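Local coordinates for protein arylsulfatase (Pseudoalteromonas sp. MB47, PDB 7AJ0) that probably hydrolyses sulfate esters of fucoidan as a calcium-binding, exo-acting sulfatase, at residues A[57-62]-A[320-325]; A[150-155]-A[171-176]. All coordinates share one frame; numbering follows the deposited sequence.

Interaction 1 of 2, residues A[57-62]-A[320-325]; sequences LLVDDL and IIFTSD. With CA (calcium ion), chain G.
The calcium site of the sulfatase fold lies at the C-terminal ends of two adjacent parallel strands, where Asp60 and Asp61, following strand 53-59, meet Asp325, following strand 318-324. Behind the metal the strands are joined by an alternating parallel ladder: Leu57 N donates to Ile321 O, Thr323 N to Leu57 O (2.9 Å) and Val59 N to Thr323 O, which it meets in the carbonyl plane. The last rung, Asp325 N to Val59 O, is weak. Asp325 grips calcium with both oxygens, OD2 at 2.2 Å and OD1 at 2.6 Å from the ion. Asp60 and Asp61 each bind it through OD1 alone, and Cys102 and Asn326 complete the site. The carboxylate planes of Asp60 and Asp325 stand 77° apart, whereas those of Asp61 and Asp325 are only slightly tilted against each other. Asp325 OD1 is also met nearly head-on by Asp61 N, 3.0 Å away with an N-H...O angle of 177°, so that one ligand's backbone steadies another's carboxylate. On the sheet face that carries Leu57, Val59 and Phe322, the aromatic ring packs against the first strand. With its CG anti to the backbone N (chi1 -180°), Phe322 brings CZ within 3.5 Å of Val59 CG2 and CE1 within 3.9 Å of Leu62 CD2, while Leu57 CD1 lies in plane at its edge. A serine in place of Phe322 would probably open a gap beside Val59 CG2 and Leu62 CD2 and leave Leu62 less firmly held. Around the calcium the acidic oxygens crowd together: Asp60 OD1 and Asp325 OD1 come within 3.2 Å without a hydrogen bond, a closeness that the shared cation is likely to make tolerable, while Lys157 and Lys345 pair with the outer oxygens of Asp60 and Asp61.

Interaction 2 of 2, residues A[150-155]-A[171-176]; sequences YKTALI and VGFDYF
Lys151 folds its bent chain across Asp174 at about a right angle, yet Lys151 NZ stays 4.4 Å from Asp174 OD2, too far for a salt bridge. At Thr152 the polar grip becomes mutual, backbone and side chain exchanging roles. Thr152 N donates to Asp174 OD2 (2.9 Å, angle 163°), reaching it on the anti side and 27° out of the carboxylate plane. In return Asp174 N donates to Thr152 OG1 at 2.9 Å. At chi1 63° that hydroxyl is tucked back over the main chain, on the side where Asp174 N lies. Asp174 N and Tyr175 N both approach Thr152 O as well, each in a weak bond. Ala153 follows, pairing in parallel with Tyr175, and Ala153 CB lies 3.9 Å from Tyr175 CB. Its backbone N lies in plane at the edge of the Phe173 ring. Leu154 N then donates to Tyr175 O at 3.1 Å, nearly straight on to the carbonyl. The Leu154 side chain runs beside that of Phe176, its CD2 3.8 Å from Phe176 CE1, while Leu154 CB sits over one face of Phe173. Ile155 CD1 ends the series at the edge of the Tyr175 ring, 4.3 Å from Tyr175 CE2. Ser146 of helix 141-146 bonds both Thr152 OG1 and Asp174 OD2, and Lys221 forms a salt bridge with Asp174 OD1. Strand 151-155 lies between strands 262-267 and 175-177 of the sheet, with Ala153 and Ile155 packed against helix 240-258.

How the interactions relate
From the N terminus, the chain first lays down strand 53-59, whose partner, strand 318-324, comes much later in the sequence; interaction 1 therefore closes a loop of more than 250 residues. Interaction 2 falls wholly within that span, joining 150-155 to 171-176 across a short excursion that contains no helix. The two are nested and do not cross. Their centres lie 18 Å apart and their nearest atoms about 7 Å, without touching, but both belong to one mixed sheet. Strand 262-267 bridges them, pairing in parallel with 53-59 and with 151-155. The long closure thus sets the metal-bearing centre, and the local one joins strands farther out in the same sheet.

Interaction 1 of 2, residues A[57-62]-A[320-325]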
ATOM      1  N   LEU A  57     -26.404 -20.802 -24.884  1.00 22.43           N
ATOM      2  CA  LEU A  57     -26.604 -20.872 -23.441  1.00 22.37           C
ATOM      3  C   LEU A  57     -25.748 -19.786 -22.799  1.00 22.10           C
ATOM      4  O   LEU A  57     -24.516 -19.889 -22.771  1.00 21.87           O
ATOM      5  CB  LEU A  57     -26.235 -22.250 -22.904  1.00 22.37           C
ATOM      6  CG  LEU A  57     -27.056 -23.423 -23.438  1.00 22.69           C
ATOM      7  CD1 LEU A  57     -26.461 -24.744 -22.970  1.00 35.03           C
ATOM      8  CD2 LEU A  57     -28.505 -23.297 -23.004  1.00 22.98           C
ATOM      9  N   LEU A  58     -26.396 -18.745 -22.294  1.00 22.18           N
ATOM     10  CA  LEU A  58     -25.718 -17.560 -21.781  1.00 22.02           C
ATOM     11  C   LEU A  58     -25.915 -17.519 -20.271  1.00 22.03           C
ATOM     12  O   LEU A  58     -27.001 -17.192 -19.786  1.00 22.27           O
ATOM     13  CB  LEU A  58     -26.263 -16.306 -22.454  1.00 22.18           C
ATOM     14  CG  LEU A  58     -25.500 -15.002 -22.240  1.00 22.07           C
ATOM     15  CD1 LEU A  58     -24.090 -15.080 -22.803  1.00 26.64           C
ATOM     16  CD2 LEU A  58     -26.276 -13.862 -22.883  1.00 28.00           C
ATOM     17  N   VAL A  59     -24.867 -17.855 -19.534  1.00 21.83           N
ATOM     18  CA  VAL A  59     -24.885 -17.782 -18.079  1.00 21.86           C
ATOM     19  C   VAL A  59     -24.445 -16.387 -17.657  1.00 21.82           C
ATOM     20  O   VAL A  59     -23.583 -15.770 -18.292  1.00 21.66           O
ATOM     21  CB  VAL A  59     -23.984 -18.865 -17.459  1.00 21.75           C
ATOM     22  CG1 VAL A  59     -24.168 -18.905 -15.951  1.00 22.34           C
ATOM     23  CG2 VAL A  59     -24.293 -20.218 -18.073  1.00 29.78           C
ATOM     24  N   ASP A  60     -25.036 -15.888 -16.577  1.00 22.00           N
ATOM     25  CA  ASP A  60     -24.798 -14.526 -16.118  1.00 22.06           C
ATOM     26  C   ASP A  60     -23.683 -14.512 -15.081  1.00 23.01           C
ATOM     27  O   ASP A  60     -23.726 -15.265 -14.104  1.00 22.01           O
ATOM     28  CB  ASP A  60     -26.086 -13.940 -15.533  1.00 22.41           C
ATOM     29  CG  ASP A  60     -26.045 -12.429 -15.411  1.00 22.56           C
ATOM     30  OD1 ASP A  60     -25.020 -11.824 -15.778  1.00 25.19           O
ATOM     31  OD2 ASP A  60     -27.047 -11.845 -14.949  1.00 30.07           O
ATOM     32  N   ASP A  61     -22.679 -13.661 -15.310  1.00 21.82           N
ATOM     33  CA  ASP A  61     -21.608 -13.421 -14.341  1.00 21.78           C
ATOM     34  C   ASP A  61     -20.865 -14.706 -13.987  1.00 21.64           C
ATOM     35  O   ASP A  61     -20.482 -14.927 -12.836  1.00 21.74           O
ATOM     36  CB  ASP A  61     -22.156 -12.755 -13.075  1.00 22.07           C
ATOM     37  CG  ASP A  61     -22.645 -11.340 -13.323  1.00 22.26           C
ATOM     38  OD1 ASP A  61     -22.559 -10.877 -14.477  1.00 22.17           O
ATOM     39  OD2 ASP A  61     -23.109 -10.687 -12.365  1.00 22.56           O
ATOM     40  N   LEU A  62     -20.646 -15.555 -14.986  1.00 21.47           N
ATOM     41  CA  LEU A  62     -19.929 -16.808 -14.795  1.00 21.40           C
ATOM     42  C   LEU A  62     -18.448 -16.601 -15.084  1.00 21.30           C
ATOM     43  O   LEU A  62     -18.081 -16.088 -16.145  1.00 21.13           O
ATOM     44  CB  LEU A  62     -20.495 -17.894 -15.708  1.00 21.38           C
ATOM     45  CG  LEU A  62     -19.930 -19.302 -15.512  1.00 21.39           C
ATOM     46  CD1 LEU A  62     -20.502 -19.924 -14.246  1.00 21.60           C
ATOM     47  CD2 LEU A  62     -20.208 -20.180 -16.725  1.00 29.39           C
ATOM     48  N   ILE A 320     -24.592 -25.664 -30.471  1.00 23.42           N
ATOM     49  CA  ILE A 320     -24.768 -25.277 -29.076  1.00 23.14           C
ATOM     50  C   ILE A 320     -23.543 -24.480 -28.651  1.00 22.75           C
ATOM     51  O   ILE A 320     -22.411 -24.974 -28.729  1.00 22.68           O
ATOM     52  CB  ILE A 320     -24.973 -26.492 -28.160  1.00 23.23           C
ATOM     53  CG1 ILE A 320     -26.194 -27.296 -28.607  1.00 23.67           C
ATOM     54  CG2 ILE A 320     -25.140 -26.041 -26.710  1.00 22.99           C
ATOM     55  CD1 ILE A 320     -26.499 -28.499 -27.729  1.00 23.85           C
ATOM     56  N   ILE A 321     -23.769 -23.251 -28.200  1.00 22.56           N
ATOM     57  CA  ILE A 321     -22.719 -22.386 -27.675  1.00 22.23           C
ATOM     58  C   ILE A 321     -23.035 -22.112 -26.212  1.00 25.35           C
ATOM     59  O   ILE A 321     -24.123 -21.620 -25.886  1.00 26.26           O
ATOM     60  CB  ILE A 321     -22.602 -21.077 -28.471  1.00 22.20           C
ATOM     61  CG1 ILE A 321     -22.034 -21.364 -29.863  1.00 22.38           C
ATOM     62  CG2 ILE A 321     -21.727 -20.079 -27.724  1.00 26.11           C
ATOM     63  CD1 ILE A 321     -22.034 -20.171 -30.800  1.00 32.25           C
ATOM     64  N   PHE A 322     -22.092 -22.443 -25.335  1.00 21.88           N
ATOM     65  CA  PHE A 322     -22.201 -22.192 -23.902  1.00 21.75           C
ATOM     66  C   PHE A 322     -21.174 -21.128 -23.543  1.00 21.51           C
ATOM     67  O   PHE A 322     -19.978 -21.309 -23.794  1.00 21.41           O
ATOM     68  CB  PHE A 322     -21.968 -23.477 -23.106  1.00 21.82           C
ATOM     69  CG  PHE A 322     -22.075 -23.296 -21.619  1.00 21.76           C
ATOM     70  CD1 PHE A 322     -20.987 -22.859 -20.884  1.00 21.57           C
ATOM     71  CD2 PHE A 322     -23.261 -23.568 -20.956  1.00 21.93           C
ATOM     72  CE1 PHE A 322     -21.082 -22.691 -19.517  1.00 24.30           C
ATOM     73  CE2 PHE A 322     -23.360 -23.402 -19.590  1.00 21.92           C
ATOM     74  CZ  PHE A 322     -22.270 -22.963 -18.869  1.00 21.74           C
ATOM     75  N   THR A 323     -21.633 -20.024 -22.964  1.00 21.45           N
ATOM     76  CA  THR A 323     -20.739 -18.906 -22.695  1.00 21.28           C
ATOM     77  C   THR A 323     -21.315 -18.061 -21.567  1.00 21.29           C
ATOM     78  O   THR A 323     -22.388 -18.345 -21.030  1.00 21.42           O
ATOM     79  CB  THR A 323     -20.515 -18.071 -23.963  1.00 21.30           C
ATOM     80  OG1 THR A 323     -19.514 -17.075 -23.720  1.00 21.16           O
ATOM     81  CG2 THR A 323     -21.800 -17.380 -24.393  1.00 21.48           C
ATOM     82  N   SER A 324     -20.577 -17.018 -21.206  1.00 21.18           N
ATOM     83  CA  SER A 324     -20.965 -16.064 -20.181  1.00 21.23           C
ATOM     84  C   SER A 324     -21.000 -14.668 -20.787  1.00 21.29           C
ATOM     85  O   SER A 324     -20.509 -14.432 -21.894  1.00 22.04           O
ATOM     86  CB  SER A 324     -19.992 -16.111 -18.997  1.00 21.14           C
ATOM     87  OG  SER A 324     -20.283 -15.090 -18.061  1.00 21.23           O
ATOM     88  N   ASP A 325     -21.593 -13.729 -20.050  1.00 21.42           N
ATOM     89  CA  ASP A 325     -21.647 -12.348 -20.508  1.00 21.55           C
ATOM     90  C   ASP A 325     -20.564 -11.469 -19.894  1.00 21.49           C
ATOM     91  O   ASP A 325     -20.257 -10.413 -20.455  1.00 21.58           O
ATOM     92  CB  ASP A 325     -23.026 -11.740 -20.222  1.00 21.83           C
ATOM     93  CG  ASP A 325     -23.227 -11.388 -18.764  1.00 21.93           C
ATOM     94  OD1 ASP A 325     -22.669 -12.079 -17.884  1.00 21.79           O
ATOM     95  OD2 ASP A 325     -23.957 -10.409 -18.506  1.00 22.21           O
TER
HETATM   96 CA    CA G 600     -23.633 -10.256 -16.374  1.00 22.07          CA

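Interaction 2 of 2, residues A[150-155]-A[171-176]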
ATOM      1  N   TYR A 150     -36.373 -18.550 -39.759  1.00 28.97           N
ATOM      2  CA  TYR A 150     -36.100 -18.976 -38.396  1.00 28.36           C
ATOM      3  C   TYR A 150     -37.212 -18.519 -37.459  1.00 28.52           C
ATOM      4  O   TYR A 150     -37.784 -17.438 -37.628  1.00 28.86           O
ATOM      5  CB  TYR A 150     -34.766 -18.405 -37.903  1.00 27.67           C
ATOM      6  CG  TYR A 150     -33.540 -19.160 -38.359  1.00 27.36           C
ATOM      7  CD1 TYR A 150     -33.042 -19.005 -39.644  1.00 27.64           C
ATOM      8  CD2 TYR A 150     -32.870 -20.017 -37.497  1.00 26.84           C
ATOM      9  CE1 TYR A 150     -31.919 -19.691 -40.063  1.00 27.41           C
ATOM     10  CE2 TYR A 150     -31.747 -20.704 -37.905  1.00 26.62           C
ATOM     11  CZ  TYR A 150     -31.275 -20.538 -39.189  1.00 26.91           C
ATOM     12  OH  TYR A 150     -30.156 -21.223 -39.597  1.00 26.75           O
ATOM     13  N   LYS A 151     -37.523 -19.353 -36.471  1.00 28.32           N
ATOM     14  CA  LYS A 151     -38.272 -18.921 -35.295  1.00 28.30           C
ATOM     15  C   LYS A 151     -37.248 -18.501 -34.241  1.00 27.56           C
ATOM     16  O   LYS A 151     -36.431 -19.318 -33.803  1.00 27.09           O
ATOM     17  CB  LYS A 151     -39.182 -20.026 -34.772  1.00 28.55           C
ATOM     18  CG  LYS A 151     -40.333 -20.384 -35.711  1.00 34.68           C
ATOM     19  CD  LYS A 151     -41.352 -19.248 -35.854  1.00 58.39           C
ATOM     20  CE  LYS A 151     -42.213 -19.083 -34.605  1.00 52.89           C
ATOM     21  NZ  LYS A 151     -43.169 -17.942 -34.728  1.00 56.52           N
ATOM     22  N   THR A 152     -37.278 -17.231 -33.856  1.00 27.51           N
ATOM     23  CA  THR A 152     -36.245 -16.635 -33.022  1.00 26.89           C
ATOM     24  C   THR A 152     -36.821 -16.245 -31.669  1.00 26.84           C
ATOM     25  O   THR A 152     -37.928 -15.706 -31.585  1.00 27.34           O
ATOM     26  CB  THR A 152     -35.647 -15.405 -33.708  1.00 26.90           C
ATOM     27  OG1 THR A 152     -36.662 -14.406 -33.872  1.00 36.06           O
ATOM     28  CG2 THR A 152     -35.092 -15.774 -35.073  1.00 27.02           C
ATOM     29  N   ALA A 153     -36.063 -16.514 -30.610  1.00 26.27           N
ATOM     30  CA  ALA A 153     -36.540 -16.229 -29.268  1.00 26.23           C
ATOM     31  C   ALA A 153     -35.374 -15.919 -28.346  1.00 25.62           C
ATOM     32  O   ALA A 153     -34.273 -16.452 -28.504  1.00 25.19           O
ATOM     33  CB  ALA A 153     -37.343 -17.406 -28.696  1.00 26.40           C
ATOM     34  N   LEU A 154     -35.632 -15.039 -27.384  1.00 25.64           N
ATOM     35  CA  LEU A 154     -34.757 -14.830 -26.239  1.00 25.17           C
ATOM     36  C   LEU A 154     -35.571 -15.152 -24.996  1.00 25.32           C
ATOM     37  O   LEU A 154     -36.625 -14.549 -24.769  1.00 25.78           O
ATOM     38  CB  LEU A 154     -34.222 -13.402 -26.185  1.00 25.10           C
ATOM     39  CG  LEU A 154     -33.131 -13.179 -25.133  1.00 24.61           C
ATOM     40  CD1 LEU A 154     -32.112 -12.170 -25.639  1.00 24.43           C
ATOM     41  CD2 LEU A 154     -33.721 -12.722 -23.806  1.00 30.70           C
ATOM     42  N   ILE A 155     -35.097 -16.111 -24.208  1.00 24.99           N
ATOM     43  CA  ILE A 155     -35.788 -16.563 -23.009  1.00 25.14           C
ATOM     44  C   ILE A 155     -34.833 -16.382 -21.840  1.00 24.72           C
ATOM     45  O   ILE A 155     -33.804 -17.064 -21.757  1.00 24.30           O
ATOM     46  CB  ILE A 155     -36.260 -18.018 -23.132  1.00 25.27           C
ATOM     47  CG1 ILE A 155     -37.372 -18.101 -24.185  1.00 25.80           C
ATOM     48  CG2 ILE A 155     -36.726 -18.539 -21.785  1.00 25.37           C
ATOM     49  CD1 ILE A 155     -37.883 -19.498 -24.456  1.00 26.02           C
ATOM     50  N   VAL A 171     -37.739  -5.934 -31.123  1.00 28.92           N
ATOM     51  CA  VAL A 171     -36.534  -5.559 -31.848  1.00 28.63           C
ATOM     52  C   VAL A 171     -36.091  -6.660 -32.812  1.00 28.36           C
ATOM     53  O   VAL A 171     -34.952  -6.661 -33.264  1.00 27.98           O
ATOM     54  CB  VAL A 171     -35.394  -5.189 -30.878  1.00 28.02           C
ATOM     55  CG1 VAL A 171     -35.882  -4.201 -29.828  1.00 28.32           C
ATOM     56  CG2 VAL A 171     -34.821  -6.442 -30.226  1.00 29.25           C
ATOM     57  N   GLY A 172     -36.976  -7.604 -33.123  1.00 28.60           N
ATOM     58  CA  GLY A 172     -36.670  -8.613 -34.119  1.00 28.48           C
ATOM     59  C   GLY A 172     -37.053 -10.029 -33.744  1.00 28.26           C
ATOM     60  O   GLY A 172     -37.490 -10.802 -34.601  1.00 34.69           O
ATOM     61  N   PHE A 173     -36.886 -10.392 -32.477  1.00 27.79           N
ATOM     62  CA  PHE A 173     -37.163 -11.759 -32.055  1.00 27.58           C
ATOM     63  C   PHE A 173     -38.657 -12.047 -32.118  1.00 28.24           C
ATOM     64  O   PHE A 173     -39.487 -11.177 -31.842  1.00 28.72           O
ATOM     65  CB  PHE A 173     -36.646 -11.996 -30.636  1.00 27.01           C
ATOM     66  CG  PHE A 173     -35.149 -11.942 -30.516  1.00 26.36           C
ATOM     67  CD1 PHE A 173     -34.503 -10.738 -30.287  1.00 26.25           C
ATOM     68  CD2 PHE A 173     -34.389 -13.097 -30.622  1.00 25.92           C
ATOM     69  CE1 PHE A 173     -33.126 -10.685 -30.171  1.00 25.70           C
ATOM     70  CE2 PHE A 173     -33.011 -13.051 -30.508  1.00 25.38           C
ATOM     71  CZ  PHE A 173     -32.378 -11.844 -30.281  1.00 25.27           C
ATOM     72  N   ASP A 174     -38.997 -13.287 -32.483  1.00 28.30           N
ATOM     73  CA  ASP A 174     -40.400 -13.677 -32.549  1.00 28.95           C
ATOM     74  C   ASP A 174     -41.018 -13.808 -31.163  1.00 28.92           C
ATOM     75  O   ASP A 174     -42.216 -13.560 -30.993  1.00 29.54           O
ATOM     76  CB  ASP A 174     -40.551 -15.005 -33.297  1.00 29.06           C
ATOM     77  CG  ASP A 174     -40.135 -14.912 -34.751  1.00 32.17           C
ATOM     78  OD1 ASP A 174     -40.546 -13.951 -35.436  1.00 29.77           O
ATOM     79  OD2 ASP A 174     -39.395 -15.809 -35.209  1.00 32.57           O
ATOM     80  N   TYR A 175     -40.228 -14.199 -30.167  1.00 28.27           N
ATOM     81  CA  TYR A 175     -40.756 -14.514 -28.847  1.00 28.24           C
ATOM     82  C   TYR A 175     -39.781 -14.054 -27.779  1.00 27.64           C
ATOM     83  O   TYR A 175     -38.575 -14.291 -27.894  1.00 27.06           O
ATOM     84  CB  TYR A 175     -41.014 -16.023 -28.719  1.00 28.20           C
ATOM     85  CG  TYR A 175     -41.697 -16.436 -27.437  1.00 28.30           C
ATOM     86  CD1 TYR A 175     -42.959 -15.958 -27.121  1.00 28.95           C
ATOM     87  CD2 TYR A 175     -41.089 -17.316 -26.552  1.00 27.81           C
ATOM     88  CE1 TYR A 175     -43.593 -16.332 -25.955  1.00 30.55           C
ATOM     89  CE2 TYR A 175     -41.718 -17.699 -25.383  1.00 27.95           C
ATOM     90  CZ  TYR A 175     -42.970 -17.203 -25.091  1.00 28.59           C
ATOM     91  OH  TYR A 175     -43.604 -17.575 -23.931  1.00 30.97           O
ATOM     92  N   PHE A 176     -40.307 -13.392 -26.749  1.00 27.83           N
ATOM     93  CA  PHE A 176     -39.535 -13.047 -25.566  1.00 27.36           C
ATOM     94  C   PHE A 176     -40.248 -13.562 -24.324  1.00 27.50           C
ATOM     95  O   PHE A 176     -41.480 -13.505 -24.231  1.00 28.11           O
ATOM     96  CB  PHE A 176     -39.323 -11.539 -25.423  1.00 27.47           C
ATOM     97  CG  PHE A 176     -38.758 -11.136 -24.087  1.00 27.14           C
ATOM     98  CD1 PHE A 176     -37.535 -11.629 -23.663  1.00 26.47           C
ATOM     99  CD2 PHE A 176     -39.448 -10.270 -23.255  1.00 27.57           C
ATOM    100  CE1 PHE A 176     -37.008 -11.267 -22.439  1.00 26.21           C
ATOM    101  CE2 PHE A 176     -38.925  -9.904 -22.028  1.00 30.83           C
ATOM    102  CZ  PHE A 176     -37.703 -10.405 -21.621  1.00 26.64           C
TER